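Local atomic coordinates of protein Niban 2 (Homo sapiens, PDB entry 7CTP), a protein that may suppress apoptosis and promote melanoma cell invasion, and carries a PH domain within a largely helical body. Residues Thr6-Asp10 against Ala11-His15; Arg263-Gln266 against Trp267-Ser271. One frame throughout, in Å; residues are numbered along the deposited sequence.

Interaction 1 (Thr6-Asp10 against Ala11-His15); sequences THLDD and ARRQH
Asp9 caps the helix that carries Arg12 and Arg13: it is the N-cap residue of helix 10-48, at the turn where short helix 3-7 ends and the long helix starts. Its OD1 accepts from Arg12 N at 2.9 Å, nearly straight at 166°. With CG lodged between the backbone N and the carbonyl carbon (chi1 66°), the carboxylate folds back over the first turn, where its negative charge probably interacts favourably with the positive end of the helix dipole. The first backbone bond of that turn, from Arg13 N to Asp9 O, is 2.9 Å long.

The tight side is the one turned to the protein. Leu8, buried, sets its CD2 4.0 Å from Arg12 CG, the two side chains crossing at about a right angle, and its isobutyl group reaches Ala273 and Val274 of helix 260-337. Arg12 bends at chi2 and chi3, its CG passing His7 O at 3.4 Å, and its guanidinium goes on to a salt bridge with Glu251. The outer side, with exposed Asp10, Ala11 and Gln14, is looser and held mainly by backbone bonds such as Gln14 N to Asp10 O.

Arg13 lies across Leu8, with Leu8 CD1 over one face of its guanidinium. One water donates to Leu8 O and accepts from Arg13 NH2 at 2.9 Å, while Arg13 NE bonds the same oxygen. Cutting this residue back to alanine would probably leave Leu8 O without its NE donor, the bridging water without its NH2 partner and Leu8 CD1 without the flat group it covers. The bond from Arg13 NE to Leu8 O is 3.0 Å long and bent, at 141°.

Interaction 2 (Arg263-Gln266 against Trp267-Ser271); sequences RQRQ and WIQIS
Ile268 packs against the carbonyl of Gln264 one turn earlier in helix 260-337, where side chains and backbone meet in the i to i+4 spacing of an alpha-helix. Starting at its branch point, Ile268 CB sits 3.6 Å from Arg265 O. CG1, anti to the carbonyl carbon (chi1 -71°), turns back along the helix to 3.4 Å from Gln264 O. CD1 at the tip stays beside that oxygen, also at 3.4 Å, so the whole ethyl arm lies alongside an acceptor already taken by Ile268 N at 3.1 Å. Farther out the side chain touches His168 in a loop and Tyr130 of helix 127-134.

Ile270 repeats the pattern two residues on: its CG1 lies 3.4 Å from Gln266 O, the same oxygen that accepts from Ile270 N. This side chain continues to Leu252 and Val3. Trp267 swings its indole away from the preceding turn towards Leu248 and Lys249 of helix 232-252, while Ser271 CB rests over one ring face, offset toward the rim.

The polar flank is built differently. Arg265 and Gln269 run side by side and point the same way, their guanidinium and amide planes 83° apart. Arg265 NH1 comes within 3.3 Å of Gln269 OE1, but the angle is too poor for a hydrogen bond; the same NH1 has a weak, long ion pair with Glu262. Lys82 brings a like charge near Arg265 NH2. The chemistry therefore puts the directional holding in the backbone bonds, with aliphatic arms packed beside their acceptors and, between Arg265 and Gln269, at most a weak charge-dipole attraction.

Interaction 1 comes first along the chain, at the junction of helices 3-7 and 10-48; interaction 2 follows some 250 residues later, near the start of helix 260-337. Their centres nevertheless lie about 15 Å apart, on the same side of the chain's centre, and they meet directly where Leu8 CD1 packs 3.9 Å from Ile270 O. Helix 3-7 adds a second tie through Val3 and Leu4, which touch Gln269, Val3 reaching Ile270 as well. Both regions also contact helix 232-252, sharing Leu248 and Leu252. The N-terminal end of this PH-domain-containing piece of the longer protein is thus laid against the helical body, while residues 263-271 also reach the PH-domain region through Tyr165 and His168.

Interaction 1 (Thr6-Asp10 against Ala11-His15)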
loop_
_atom_site.group_PDB
_atom_site.type_symbol
_atom_site.label_atom_id
_atom_site.label_comp_id
_atom_site.label_asym_id
_atom_site.label_seq_id
_atom_site.Cartn_x
_atom_site.Cartn_y
_atom_site.Cartn_z
ATOM N N THR A 6 31.377 -16.739 -2.102
ATOM C CA THR A 6 31.604 -17.533 -3.303
ATOM C C THR A 6 30.833 -16.980 -4.491
ATOM O O THR A 6 31.404 -16.770 -5.567
ATOM C CB THR A 6 31.210 -18.986 -3.058
ATOM O OG1 THR A 6 31.954 -19.494 -1.945
ATOM C CG2 THR A 6 31.506 -19.827 -4.301
ATOM N N HIS A 7 29.536 -16.730 -4.315
ATOM C CA HIS A 7 28.676 -16.416 -5.444
ATOM C C HIS A 7 28.414 -14.932 -5.619
ATOM O O HIS A 7 28.074 -14.509 -6.732
ATOM C CB HIS A 7 27.351 -17.168 -5.315
ATOM C CG HIS A 7 27.522 -18.652 -5.238
ATOM N ND1 HIS A 7 28.053 -19.391 -6.273
ATOM C CD2 HIS A 7 27.264 -19.530 -4.239
ATOM C CE1 HIS A 7 28.102 -20.663 -5.921
ATOM N NE2 HIS A 7 27.626 -20.775 -4.692
ATOM N N LEU A 8 28.581 -14.127 -4.577
ATOM C CA LEU A 8 28.531 -12.685 -4.789
ATOM C C LEU A 8 29.915 -12.079 -4.602
ATOM O O LEU A 8 30.101 -11.181 -3.772
ATOM C CB LEU A 8 27.510 -12.027 -3.852
ATOM C CG LEU A 8 26.067 -12.468 -4.078
ATOM C CD1 LEU A 8 25.132 -11.832 -3.066
ATOM C CD2 LEU A 8 25.630 -12.121 -5.495
ATOM N N ASP A 9 30.891 -12.547 -5.381
ATOM C CA ASP A 9 32.211 -11.940 -5.332
ATOM C C ASP A 9 32.174 -10.550 -5.969
ATOM O O ASP A 9 31.142 -10.084 -6.462
ATOM C CB ASP A 9 33.266 -12.847 -5.983
ATOM C CG ASP A 9 33.070 -13.048 -7.483
ATOM O OD1 ASP A 9 32.233 -12.371 -8.114
ATOM O OD2 ASP A 9 33.777 -13.920 -8.040
ATOM N N ASP A 10 33.316 -9.865 -5.926
ATOM C CA ASP A 10 33.351 -8.482 -6.392
ATOM C C ASP A 10 32.917 -8.371 -7.849
ATOM O O ASP A 10 32.199 -7.435 -8.217
ATOM C CB ASP A 10 34.746 -7.895 -6.202
ATOM C CG ASP A 10 34.999 -7.447 -4.774
ATOM O OD1 ASP A 10 34.073 -7.541 -3.943
ATOM O OD2 ASP A 10 36.127 -7.000 -4.495
ATOM N N ALA A 11 33.333 -9.319 -8.693
ATOM C CA ALA A 11 32.991 -9.237 -10.110
ATOM C C ALA A 11 31.489 -9.355 -10.311
ATOM O O ALA A 11 30.891 -8.596 -11.085
ATOM C CB ALA A 11 33.720 -10.326 -10.901
ATOM N N ARG A 12 30.866 -10.313 -9.619
ATOM C CA ARG A 12 29.430 -10.502 -9.752
ATOM C C ARG A 12 28.670 -9.312 -9.189
ATOM O O ARG A 12 27.694 -8.857 -9.791
ATOM C CB ARG A 12 29.002 -11.796 -9.067
ATOM C CG ARG A 12 27.494 -11.965 -8.988
ATOM C CD ARG A 12 26.963 -12.555 -10.269
ATOM N NE ARG A 12 27.373 -13.951 -10.438
ATOM C CZ ARG A 12 27.589 -14.529 -11.616
ATOM N NH1 ARG A 12 27.440 -13.834 -12.735
ATOM N NH2 ARG A 12 27.965 -15.801 -11.676
ATOM N N ARG A 13 29.117 -8.780 -8.050
ATOM C CA ARG A 13 28.465 -7.592 -7.512
ATOM C C ARG A 13 28.581 -6.420 -8.478
ATOM O O ARG A 13 27.634 -5.645 -8.631
ATOM C CB ARG A 13 29.041 -7.243 -6.141
ATOM C CG ARG A 13 28.645 -8.265 -5.075
ATOM C CD ARG A 13 29.135 -7.839 -3.696
ATOM N NE ARG A 13 28.695 -8.768 -2.655
ATOM C CZ ARG A 13 27.681 -8.542 -1.820
ATOM N NH1 ARG A 13 27.000 -7.405 -1.899
ATOM N NH2 ARG A 13 27.353 -9.451 -0.904
ATOM N N GLN A 14 29.711 -6.296 -9.182
ATOM C CA GLN A 14 29.832 -5.185 -10.126
ATOM C C GLN A 14 28.875 -5.361 -11.302
ATOM O O GLN A 14 28.260 -4.390 -11.765
ATOM C CB GLN A 14 31.274 -5.053 -10.611
ATOM C CG GLN A 14 31.487 -3.897 -11.600
ATOM C CD GLN A 14 31.085 -2.550 -11.022
ATOM O OE1 GLN A 14 30.382 -1.767 -11.668
ATOM N NE2 GLN A 14 31.532 -2.270 -9.802
ATOM N N HIS A 15 28.716 -6.594 -11.779
ATOM C CA HIS A 15 27.773 -6.835 -12.865
ATOM C C HIS A 15 26.353 -6.503 -12.423
ATOM O O HIS A 15 25.592 -5.857 -13.159
ATOM C CB HIS A 15 27.868 -8.288 -13.328
ATOM C CG HIS A 15 29.105 -8.594 -14.118
ATOM N ND1 HIS A 15 29.516 -7.829 -15.191
ATOM C CD2 HIS A 15 30.011 -9.596 -14.001
ATOM C CE1 HIS A 15 30.627 -8.342 -15.694
ATOM N NE2 HIS A 15 30.949 -9.415 -14.991
HETATM O O HOH W 1 29.672 -11.235 -0.681
#

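Interaction 2 (Arg263-Gln266 against Trp267-Ser271)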
loop_
_atom_site.group_PDB
_atom_site.type_symbol
_atom_site.label_atom_id
_atom_site.label_comp_id
_atom_site.label_asym_id
_atom_site.label_seq_id
_atom_site.Cartn_x
_atom_site.Cartn_y
_atom_site.Cartn_z
ATOM N N ARG A 263 19.415 -25.988 -1.066
ATOM C CA ARG A 263 19.620 -25.074 -2.185
ATOM C C ARG A 263 18.639 -23.906 -2.119
ATOM O O ARG A 263 19.006 -22.756 -2.403
ATOM C CB ARG A 263 19.484 -25.835 -3.502
ATOM C CG ARG A 263 20.640 -26.816 -3.760
ATOM C CD ARG A 263 20.437 -27.588 -5.054
ATOM N NE ARG A 263 20.470 -26.694 -6.209
ATOM C CZ ARG A 263 19.470 -26.550 -7.071
ATOM N NH1 ARG A 263 19.585 -25.705 -8.091
ATOM N NH2 ARG A 263 18.355 -27.258 -6.913
ATOM N N GLN A 264 17.391 -24.182 -1.722
ATOM C CA GLN A 264 16.397 -23.117 -1.573
ATOM C C GLN A 264 16.846 -22.092 -0.540
ATOM O O GLN A 264 16.702 -20.880 -0.755
ATOM C CB GLN A 264 15.031 -23.707 -1.189
ATOM C CG GLN A 264 14.332 -24.464 -2.315
ATOM C CD GLN A 264 13.287 -25.469 -1.811
ATOM O OE1 GLN A 264 12.816 -25.387 -0.675
ATOM N NE2 GLN A 264 12.934 -26.422 -2.664
ATOM N N ARG A 265 17.438 -22.556 0.566
ATOM C CA ARG A 265 17.885 -21.646 1.619
ATOM C C ARG A 265 19.077 -20.805 1.164
ATOM O O ARG A 265 19.181 -19.623 1.514
ATOM C CB ARG A 265 18.235 -22.437 2.878
ATOM C CG ARG A 265 18.543 -21.569 4.092
ATOM C CD ARG A 265 19.725 -22.112 4.883
ATOM N NE ARG A 265 20.991 -21.809 4.219
ATOM C CZ ARG A 265 22.145 -21.623 4.851
ATOM N NH1 ARG A 265 23.246 -21.353 4.166
ATOM N NH2 ARG A 265 22.202 -21.692 6.169
ATOM N N GLN A 266 19.989 -21.400 0.393
ATOM C CA GLN A 266 21.112 -20.629 -0.128
ATOM C C GLN A 266 20.629 -19.531 -1.059
ATOM O O GLN A 266 21.151 -18.408 -1.031
ATOM C CB GLN A 266 22.095 -21.546 -0.848
ATOM C CG GLN A 266 22.785 -22.496 0.086
ATOM C CD GLN A 266 23.594 -23.522 -0.656
ATOM O OE1 GLN A 266 23.478 -24.719 -0.403
ATOM N NE2 GLN A 266 24.416 -23.059 -1.588
ATOM N N TRP A 267 19.623 -19.822 -1.888
ATOM C CA TRP A 267 19.124 -18.781 -2.780
ATOM C C TRP A 267 18.501 -17.633 -1.986
ATOM O O TRP A 267 18.676 -16.457 -2.337
ATOM C CB TRP A 267 18.117 -19.338 -3.788
ATOM C CG TRP A 267 17.449 -18.200 -4.476
ATOM C CD1 TRP A 267 16.180 -17.743 -4.267
ATOM C CD2 TRP A 267 18.052 -17.299 -5.405
ATOM N NE1 TRP A 267 15.945 -16.630 -5.034
ATOM C CE2 TRP A 267 17.077 -16.335 -5.746
ATOM C CE3 TRP A 267 19.315 -17.222 -5.999
ATOM C CZ2 TRP A 267 17.325 -15.305 -6.658
ATOM C CZ3 TRP A 267 19.562 -16.195 -6.913
ATOM C CH2 TRP A 267 18.571 -15.249 -7.229
ATOM N N ILE A 268 17.782 -17.955 -0.905
ATOM C CA ILE A 268 17.188 -16.913 -0.068
ATOM C C ILE A 268 18.271 -16.005 0.500
ATOM O O ILE A 268 18.111 -14.778 0.551
ATOM C CB ILE A 268 16.330 -17.547 1.048
ATOM C CG1 ILE A 268 15.055 -18.158 0.455
ATOM C CG2 ILE A 268 15.994 -16.498 2.121
ATOM C CD1 ILE A 268 14.455 -19.277 1.302
ATOM N N GLN A 269 19.394 -16.590 0.923
ATOM C CA GLN A 269 20.495 -15.794 1.458
ATOM C C GLN A 269 21.102 -14.894 0.385
ATOM O O GLN A 269 21.397 -13.718 0.639
ATOM C CB GLN A 269 21.557 -16.717 2.058
ATOM C CG GLN A 269 22.647 -15.986 2.830
ATOM C CD GLN A 269 23.454 -16.917 3.717
ATOM O OE1 GLN A 269 23.423 -18.141 3.549
ATOM N NE2 GLN A 269 24.178 -16.341 4.670
ATOM N N ILE A 270 21.306 -15.438 -0.818
ATOM C CA ILE A 270 21.831 -14.648 -1.932
ATOM C C ILE A 270 20.871 -13.521 -2.294
ATOM O O ILE A 270 21.284 -12.376 -2.505
ATOM C CB ILE A 270 22.102 -15.553 -3.145
ATOM C CG1 ILE A 270 23.262 -16.503 -2.849
ATOM C CG2 ILE A 270 22.379 -14.693 -4.404
ATOM C CD1 ILE A 270 23.351 -17.669 -3.811
ATOM N N SER A 271 19.575 -13.837 -2.383
ATOM C CA SER A 271 18.580 -12.834 -2.763
ATOM C C SER A 271 18.571 -11.671 -1.777
ATOM O O SER A 271 18.485 -10.498 -2.176
ATOM C CB SER A 271 17.197 -13.470 -2.841
ATOM O OG SER A 271 16.238 -12.559 -3.350
#